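Local atomic coordinates of phosphatidylinositide phosphatase SAC2 (Homo sapiens, PDB entry 4XUU), a protein that removes the 4-phosphate from phosphatidylinositol 4-phosphate, probably in endocytic recycling, and forms homodimers, the chain here being its hSac2 domain. Residues Val70-Leu78 against Ala161-Ile169; Leu81-Pro90 against Leu150-Ala159. One frame throughout, in Å; residues are numbered along the deposited sequence.

Interaction 1 (Val70-Leu78 against Ala161-Ile169); sequences VNQYQRLSL and ASKPHEDII. Unlike the reference sequence in segment 161-169: Ala161 (reference Ser).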
# COMPACT_ATOMS: atom_id res chain seq x y z
N VAL A 70 6.96 12.65 -30.55
CA VAL A 70 8.04 11.81 -30.12
C VAL A 70 9.48 12.12 -30.48
O VAL A 70 9.79 12.64 -31.50
CB VAL A 70 7.78 10.46 -30.58
CG1 VAL A 70 8.76 9.55 -29.95
CG2 VAL A 70 6.39 10.11 -30.17
N ASN A 71 10.35 11.82 -29.55
CA ASN A 71 11.74 12.03 -29.66
C ASN A 71 12.37 10.66 -29.62
O ASN A 71 13.45 10.44 -30.11
CB ASN A 71 12.15 12.75 -28.41
CG ASN A 71 13.25 13.69 -28.62
OD1 ASN A 71 14.28 13.60 -27.98
ND2 ASN A 71 13.06 14.62 -29.51
N GLN A 72 11.68 9.74 -28.98
CA GLN A 72 12.17 8.40 -28.82
C GLN A 72 11.02 7.44 -28.66
O GLN A 72 10.06 7.78 -28.07
CB GLN A 72 13.04 8.36 -27.59
CG GLN A 72 13.69 7.09 -27.35
CD GLN A 72 14.54 7.14 -26.14
OE1 GLN A 72 14.53 6.25 -25.32
NE2 GLN A 72 15.27 8.20 -26.00
N TYR A 73 11.16 6.23 -29.14
CA TYR A 73 10.10 5.23 -29.04
C TYR A 73 10.68 3.83 -28.88
O TYR A 73 11.59 3.45 -29.60
CB TYR A 73 9.20 5.30 -30.28
CG TYR A 73 8.15 4.22 -30.36
CD1 TYR A 73 8.45 2.98 -30.95
CD2 TYR A 73 6.86 4.42 -29.87
CE1 TYR A 73 7.49 1.98 -31.04
CE2 TYR A 73 5.90 3.42 -29.95
CZ TYR A 73 6.22 2.20 -30.54
OH TYR A 73 5.28 1.21 -30.63
N GLN A 74 10.14 3.07 -27.94
CA GLN A 74 10.60 1.72 -27.66
C GLN A 74 9.44 0.78 -27.38
O GLN A 74 8.61 1.06 -26.52
CB GLN A 74 11.54 1.71 -26.45
CG GLN A 74 12.92 2.33 -26.67
CD GLN A 74 13.80 2.21 -25.43
OE1 GLN A 74 13.35 2.44 -24.32
NE2 GLN A 74 15.06 1.86 -25.63
N ARG A 75 9.37 -0.32 -28.12
CA ARG A 75 8.54 -1.44 -27.70
C ARG A 75 9.47 -2.41 -27.00
O ARG A 75 10.54 -2.75 -27.52
CB ARG A 75 7.86 -2.14 -28.88
CG ARG A 75 6.98 -3.31 -28.46
CD ARG A 75 6.49 -4.11 -29.65
NE ARG A 75 5.80 -5.33 -29.25
CZ ARG A 75 6.39 -6.48 -28.95
NH1 ARG A 75 7.71 -6.60 -29.01
NH2 ARG A 75 5.66 -7.53 -28.60
N LEU A 76 9.06 -2.84 -25.82
CA LEU A 76 9.90 -3.70 -24.99
C LEU A 76 9.07 -4.87 -24.52
O LEU A 76 8.03 -4.70 -23.88
CB LEU A 76 10.45 -2.90 -23.80
CG LEU A 76 11.39 -1.72 -24.12
CD1 LEU A 76 11.31 -0.63 -23.07
CD2 LEU A 76 12.82 -2.21 -24.32
N SER A 77 9.53 -6.08 -24.84
CA SER A 77 8.87 -7.30 -24.40
C SER A 77 8.89 -7.35 -22.88
O SER A 77 9.84 -6.88 -22.25
CB SER A 77 9.58 -8.52 -24.97
OG SER A 77 8.95 -9.71 -24.53
N LEU A 78 7.82 -7.90 -22.30
CA LEU A 78 7.73 -8.01 -20.84
C LEU A 78 8.74 -9.01 -20.27
O LEU A 78 9.13 -8.90 -19.11
CB LEU A 78 6.31 -8.34 -20.40
CG LEU A 78 5.29 -7.19 -20.42
CD1 LEU A 78 3.88 -7.72 -20.28
CD2 LEU A 78 5.57 -6.15 -19.35
N ALA A 161 23.37 7.29 -14.11
CA ALA A 161 22.60 7.38 -15.34
C ALA A 161 22.47 6.02 -16.01
O ALA A 161 23.32 5.14 -15.82
CB ALA A 161 23.23 8.39 -16.29
N SER A 162 21.40 5.84 -16.77
CA SER A 162 21.22 4.64 -17.57
C SER A 162 22.14 4.65 -18.79
O SER A 162 22.59 5.72 -19.22
CB SER A 162 19.77 4.53 -18.04
OG SER A 162 19.64 3.62 -19.11
N LYS A 163 22.42 3.47 -19.32
CA LYS A 163 23.05 3.35 -20.64
C LYS A 163 22.12 4.01 -21.66
O LYS A 163 20.90 3.95 -21.50
CB LYS A 163 23.26 1.88 -21.01
CG LYS A 163 24.33 1.15 -20.22
CD LYS A 163 24.59 -0.22 -20.82
CE LYS A 163 25.76 -0.92 -20.14
NZ LYS A 163 25.42 -1.41 -18.78
N PRO A 164 22.69 4.64 -22.71
CA PRO A 164 21.84 5.32 -23.69
C PRO A 164 20.76 4.41 -24.27
O PRO A 164 21.04 3.28 -24.66
CB PRO A 164 22.83 5.76 -24.78
CG PRO A 164 24.09 5.01 -24.50
CD PRO A 164 24.12 4.78 -23.03
N HIS A 165 19.52 4.91 -24.31
CA HIS A 165 18.41 4.16 -24.88
C HIS A 165 18.46 4.22 -26.40
O HIS A 165 18.83 5.24 -26.99
CB HIS A 165 17.06 4.72 -24.42
CG HIS A 165 16.91 4.82 -22.94
ND1 HIS A 165 16.77 3.72 -22.12
CD2 HIS A 165 16.85 5.90 -22.12
CE1 HIS A 165 16.65 4.11 -20.87
NE2 HIS A 165 16.69 5.43 -20.84
N GLU A 166 18.08 3.12 -27.04
CA GLU A 166 17.99 3.07 -28.49
C GLU A 166 16.56 2.78 -28.90
O GLU A 166 15.83 2.09 -28.18
CB GLU A 166 18.95 2.02 -29.04
CG GLU A 166 20.40 2.49 -29.08
CD GLU A 166 21.37 1.36 -29.36
OE1 GLU A 166 21.58 0.52 -28.46
OE2 GLU A 166 21.95 1.33 -30.47
N ASP A 167 16.15 3.32 -30.04
CA ASP A 167 14.81 3.08 -30.56
C ASP A 167 14.64 1.61 -30.92
O ASP A 167 15.53 1.00 -31.51
CB ASP A 167 14.52 3.98 -31.77
CG ASP A 167 14.33 5.44 -31.39
OD1 ASP A 167 13.66 5.71 -30.37
OD2 ASP A 167 14.85 6.32 -32.11
N ILE A 168 13.50 1.04 -30.54
CA ILE A 168 13.21 -0.37 -30.81
C ILE A 168 11.74 -0.62 -31.15
O ILE A 168 10.84 -0.20 -30.43
CB ILE A 168 13.73 -1.31 -29.67
CG1 ILE A 168 13.05 -2.68 -29.71
CG2 ILE A 168 13.55 -0.70 -28.31
CD1 ILE A 168 13.66 -3.70 -28.77
N ILE A 169 11.54 -1.30 -32.28
CA ILE A 169 10.22 -1.60 -32.83
C ILE A 169 9.68 -2.92 -32.28
O ILE A 169 8.48 -3.05 -32.03
CB ILE A 169 10.28 -1.65 -34.38
CG1 ILE A 169 10.60 -0.27 -34.97
CG2 ILE A 169 9.00 -2.25 -34.97
CD1 ILE A 169 9.61 0.82 -34.61
OXT ILE A 169 10.42 -3.88 -32.08
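Tyr73 N points its hydrogen at the carboxylate of Asp167: OD1 accepts at 2.8 Å in a nearly straight bond, approached almost along its own C-O axis. Ile168 N reaches Tyr73 O at 3.2 Å, in the carbonyl plane, and Arg75 N bonds to Ile168 O at 2.7 Å. Gln74 and Ile168 thus make a single beta bridge, although the two chains run 69° apart. Gln74 adds a side-chain bond: with CG beside its own backbone N (chi1 -71°), NE2 comes 2.7 Å from Glu166 O, that oxygen lying near the Gln74 amide plane though NE2 is tilted from the Glu166 carbonyl plane, while Gln74 CG rests 3.5 Å from Ile168 CG2. Shortened to an alanine, Gln74 would probably leave Glu166 O and Tyr105 OH without this amide and open a gap beside Ile168 CG2. This is the C-terminal tail of the hSac2 domain, which has a pleckstrin-homology fold, crossing strand 70-77, whose backbone also pairs with strand 57-63. Gln72 brings OE1 to His165 CB, crossing that side chain at about a right angle with its amide turned 46° from the imidazole plane, and sets CG 3.3 Å from Asp167 OD1. Arg75 passes Ile169 O with its CD at 3.3 Å and carries its guanidinium on to a salt bridge with Glu24. Tyr105 OH, outside both segments, hydrogen-bonds Gln74 NE2 and His165 ND1, and His115 stacks on the His165 ring. From the second subunit, Leu12 packs on Tyr73 and His4 on Ile169.

Interaction 2 (Leu81-Pro90 against Leu150-Ala159); sequences LEKIEIGPEP and LPIIEKKLEA. Unlike the reference sequence in segment 150-159: Ala159 (reference Arg).
Ile84 and Ile86 on one side, Pro151, just before strand 152-154, and Ile153 within it on the other, zip strand 81-88 to strand 152-154 in parallel. In the pleckstrin-homology fold of this hSac2 domain, the pairing brings the chain that follows helix 129-145 back as the last strand of the sheet within this chain. Ile84 N bonds to Pro151 O at 2.9 Å, Ile84 O accepts from Ile153 N at 2.7 Å, and Ile86 N returns to Ile153 O at 2.8 Å; the strands diverge by 26°. The tight side carries Ile84, Ile86 and Ile152, together with Leu150, and looks onto helix 129-145, where Ala136 and Leu139 pack on Ile84. Leu150 has its CG anti to the backbone N (chi1 -176°), which sets CD2 3.6 Å from Ile84 CD1 and turns CD1 to Leu81. Ile86 and Ile152 lie side by side, pointing the same way. The Glu85 side mixes Ile153 and Leu157 with a charged cluster, and the contact opens to solvent at Lys156 and Glu158. Glu85 leans its OE2 toward Lys155 NZ at 3.5 Å, while its OE1 hydrogen-bonds His104 NE2. Lys83 NZ makes a long pair with Glu85 OE2, and Glu158 OE1 a long one with Lys155 NZ. This cluster would probably keep Glu85 ionised. Farther on, where the regular ladder has ended, Leu157 CD2 meets Glu85 CB, and its CD1 lies 4.0 Å from Pro90 CD. Strand 152-154 also pairs antiparallel with a strand of the third subunit, so the sheet continues across that interface. Lys155, bent at its last two torsions, finally delivers NZ to Lys156 O at 3.0 Å, almost straight down the carbonyl.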
# COMPACT_ATOMS: atom_id res chain seq x y z
N LEU A 81 11.77 -7.07 -19.01
CA LEU A 81 11.61 -6.20 -17.85
C LEU A 81 12.04 -6.95 -16.59
O LEU A 81 11.32 -7.82 -16.10
CB LEU A 81 10.16 -5.71 -17.73
CG LEU A 81 9.83 -4.70 -16.62
CD1 LEU A 81 10.71 -3.46 -16.70
CD2 LEU A 81 8.37 -4.32 -16.67
N GLU A 82 13.22 -6.60 -16.06
CA GLU A 82 13.86 -7.35 -14.98
C GLU A 82 13.23 -7.10 -13.61
O GLU A 82 12.90 -8.04 -12.89
CB GLU A 82 15.36 -7.03 -14.90
CG GLU A 82 16.14 -7.25 -16.19
CD GLU A 82 17.62 -6.87 -16.04
OE1 GLU A 82 17.93 -6.01 -15.19
OE2 GLU A 82 18.45 -7.43 -16.79
N LYS A 83 13.10 -5.83 -13.25
CA LYS A 83 12.64 -5.43 -11.92
C LYS A 83 12.17 -3.98 -11.92
O LYS A 83 12.48 -3.22 -12.84
CB LYS A 83 13.75 -5.63 -10.88
CG LYS A 83 15.03 -4.87 -11.17
CD LYS A 83 16.08 -5.09 -10.09
CE LYS A 83 17.30 -4.22 -10.36
NZ LYS A 83 18.29 -4.29 -9.25
N ILE A 84 11.43 -3.60 -10.88
CA ILE A 84 11.02 -2.22 -10.68
C ILE A 84 11.49 -1.73 -9.31
O ILE A 84 11.32 -2.41 -8.30
CB ILE A 84 9.48 -2.05 -10.80
CG1 ILE A 84 8.99 -2.50 -12.18
CG2 ILE A 84 9.08 -0.60 -10.55
CD1 ILE A 84 7.49 -2.59 -12.31
N GLU A 85 12.08 -0.54 -9.29
CA GLU A 85 12.47 0.11 -8.04
C GLU A 85 11.65 1.37 -7.82
O GLU A 85 11.46 2.15 -8.74
CB GLU A 85 13.95 0.46 -8.06
CG GLU A 85 14.89 -0.73 -8.15
CD GLU A 85 16.34 -0.31 -8.16
OE1 GLU A 85 16.67 0.68 -8.85
OE2 GLU A 85 17.15 -0.97 -7.48
N ILE A 86 11.15 1.56 -6.59
CA ILE A 86 10.40 2.76 -6.25
C ILE A 86 10.96 3.43 -4.99
O ILE A 86 10.92 2.86 -3.89
CB ILE A 86 8.88 2.49 -6.08
CG1 ILE A 86 8.26 2.04 -7.41
CG2 ILE A 86 8.16 3.73 -5.56
CD1 ILE A 86 6.82 1.58 -7.32
N GLY A 87 11.47 4.65 -5.15
CA GLY A 87 12.01 5.40 -4.03
C GLY A 87 12.17 6.88 -4.34
O GLY A 87 11.82 7.33 -5.43
N PRO A 88 12.72 7.64 -3.37
CA PRO A 88 12.97 9.07 -3.56
C PRO A 88 13.88 9.34 -4.75
O PRO A 88 14.83 8.58 -4.99
CB PRO A 88 13.66 9.47 -2.25
CG PRO A 88 13.22 8.46 -1.26
CD PRO A 88 13.13 7.18 -2.03
N GLU A 89 13.59 10.42 -5.47
CA GLU A 89 14.35 10.82 -6.66
C GLU A 89 15.86 10.96 -6.40
O GLU A 89 16.27 11.45 -5.34
CB GLU A 89 13.80 12.13 -7.25
CG GLU A 89 13.57 13.24 -6.24
CD GLU A 89 13.73 14.63 -6.83
OE1 GLU A 89 13.58 15.62 -6.07
OE2 GLU A 89 14.01 14.75 -8.04
N PRO A 90 16.68 10.52 -7.36
CA PRO A 90 18.14 10.67 -7.27
C PRO A 90 18.59 12.11 -7.49
O PRO A 90 19.06 12.46 -8.58
CB PRO A 90 18.66 9.75 -8.38
CG PRO A 90 17.55 9.68 -9.37
CD PRO A 90 16.29 9.73 -8.55
N LEU A 150 7.99 -10.51 -11.49
CA LEU A 150 8.56 -9.17 -11.55
C LEU A 150 8.67 -8.59 -10.15
O LEU A 150 7.65 -8.22 -9.56
CB LEU A 150 7.71 -8.26 -12.44
CG LEU A 150 8.23 -6.84 -12.67
CD1 LEU A 150 9.54 -6.87 -13.45
CD2 LEU A 150 7.20 -6.01 -13.39
N PRO A 151 9.89 -8.52 -9.61
CA PRO A 151 10.05 -7.93 -8.27
C PRO A 151 9.84 -6.41 -8.26
O PRO A 151 10.41 -5.70 -9.09
CB PRO A 151 11.50 -8.29 -7.90
CG PRO A 151 12.19 -8.55 -9.18
CD PRO A 151 11.16 -9.08 -10.13
N ILE A 152 9.01 -5.95 -7.33
CA ILE A 152 8.87 -4.52 -7.05
C ILE A 152 9.61 -4.22 -5.75
O ILE A 152 9.27 -4.75 -4.69
CB ILE A 152 7.40 -4.07 -6.93
CG1 ILE A 152 6.59 -4.53 -8.15
CG2 ILE A 152 7.31 -2.55 -6.78
CD1 ILE A 152 5.08 -4.45 -7.97
N ILE A 153 10.62 -3.35 -5.84
CA ILE A 153 11.53 -3.07 -4.73
C ILE A 153 11.38 -1.64 -4.20
O ILE A 153 11.47 -0.68 -4.96
CB ILE A 153 13.00 -3.33 -5.14
CG1 ILE A 153 13.14 -4.72 -5.78
CG2 ILE A 153 13.93 -3.19 -3.93
CD1 ILE A 153 14.45 -4.95 -6.51
N GLU A 154 11.15 -1.52 -2.90
CA GLU A 154 11.19 -0.23 -2.22
C GLU A 154 12.58 -0.02 -1.64
O GLU A 154 12.99 -0.73 -0.72
CB GLU A 154 10.16 -0.16 -1.09
CG GLU A 154 8.70 -0.42 -1.47
CD GLU A 154 7.79 -0.50 -0.25
OE1 GLU A 154 7.95 0.34 0.67
OE2 GLU A 154 6.91 -1.39 -0.20
N LYS A 155 13.31 0.94 -2.20
CA LYS A 155 14.65 1.29 -1.72
C LYS A 155 15.06 2.67 -2.23
O LYS A 155 14.35 3.29 -3.01
CB LYS A 155 15.69 0.23 -2.13
CG LYS A 155 15.96 0.12 -3.63
CD LYS A 155 16.99 -0.97 -3.94
CE LYS A 155 18.43 -0.51 -3.69
NZ LYS A 155 18.93 0.41 -4.76
N LYS A 156 16.22 3.15 -1.77
CA LYS A 156 16.78 4.39 -2.28
C LYS A 156 17.27 4.19 -3.71
O LYS A 156 17.78 3.12 -4.06
CB LYS A 156 17.93 4.88 -1.39
CG LYS A 156 17.51 5.23 0.04
CD LYS A 156 16.78 6.57 0.12
CE LYS A 156 16.15 6.78 1.49
NZ LYS A 156 17.16 6.99 2.57
N LEU A 157 17.09 5.21 -4.54
CA LEU A 157 17.51 5.16 -5.93
C LEU A 157 18.94 5.68 -6.07
O LEU A 157 19.31 6.68 -5.44
CB LEU A 157 16.55 5.94 -6.83
CG LEU A 157 15.07 5.49 -6.86
CD1 LEU A 157 14.23 6.44 -7.70
CD2 LEU A 157 14.92 4.05 -7.36
N GLU A 158 19.73 4.99 -6.88
CA GLU A 158 21.15 5.30 -7.03
C GLU A 158 21.40 6.49 -7.96
O GLU A 158 20.67 6.68 -8.94
CB GLU A 158 21.92 4.07 -7.52
CG GLU A 158 21.85 2.88 -6.56
CD GLU A 158 22.32 1.58 -7.18
OE1 GLU A 158 21.45 0.73 -7.49
OE2 GLU A 158 23.54 1.41 -7.37
N ALA A 159 22.43 7.26 -7.64
CA ALA A 159 22.76 8.48 -8.37
C ALA A 159 23.60 8.19 -9.62
O ALA A 159 24.69 8.75 -9.80
CB ALA A 159 23.48 9.47 -7.44

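In the fold
The two contacts sit about 19 Å apart, centre to centre, and both reach the same mixed sheet, whose outermost strands within the chain are 70-77 and 152-154. Their segments follow one another as 70-78, 81-90, 150-159 and 161-169, so interaction 2 closes the inner loop and interaction 1 the outer one. After helix 129-145 the chain first adds strand 152-154 beside 81-88, then travels across to the strand at the other end of the sheet order. Each contact also borders a different neighbouring copy, interaction 1 the second subunit and interaction 2 the third, consistent with a domain that self-associates through more than one surface in this crystal.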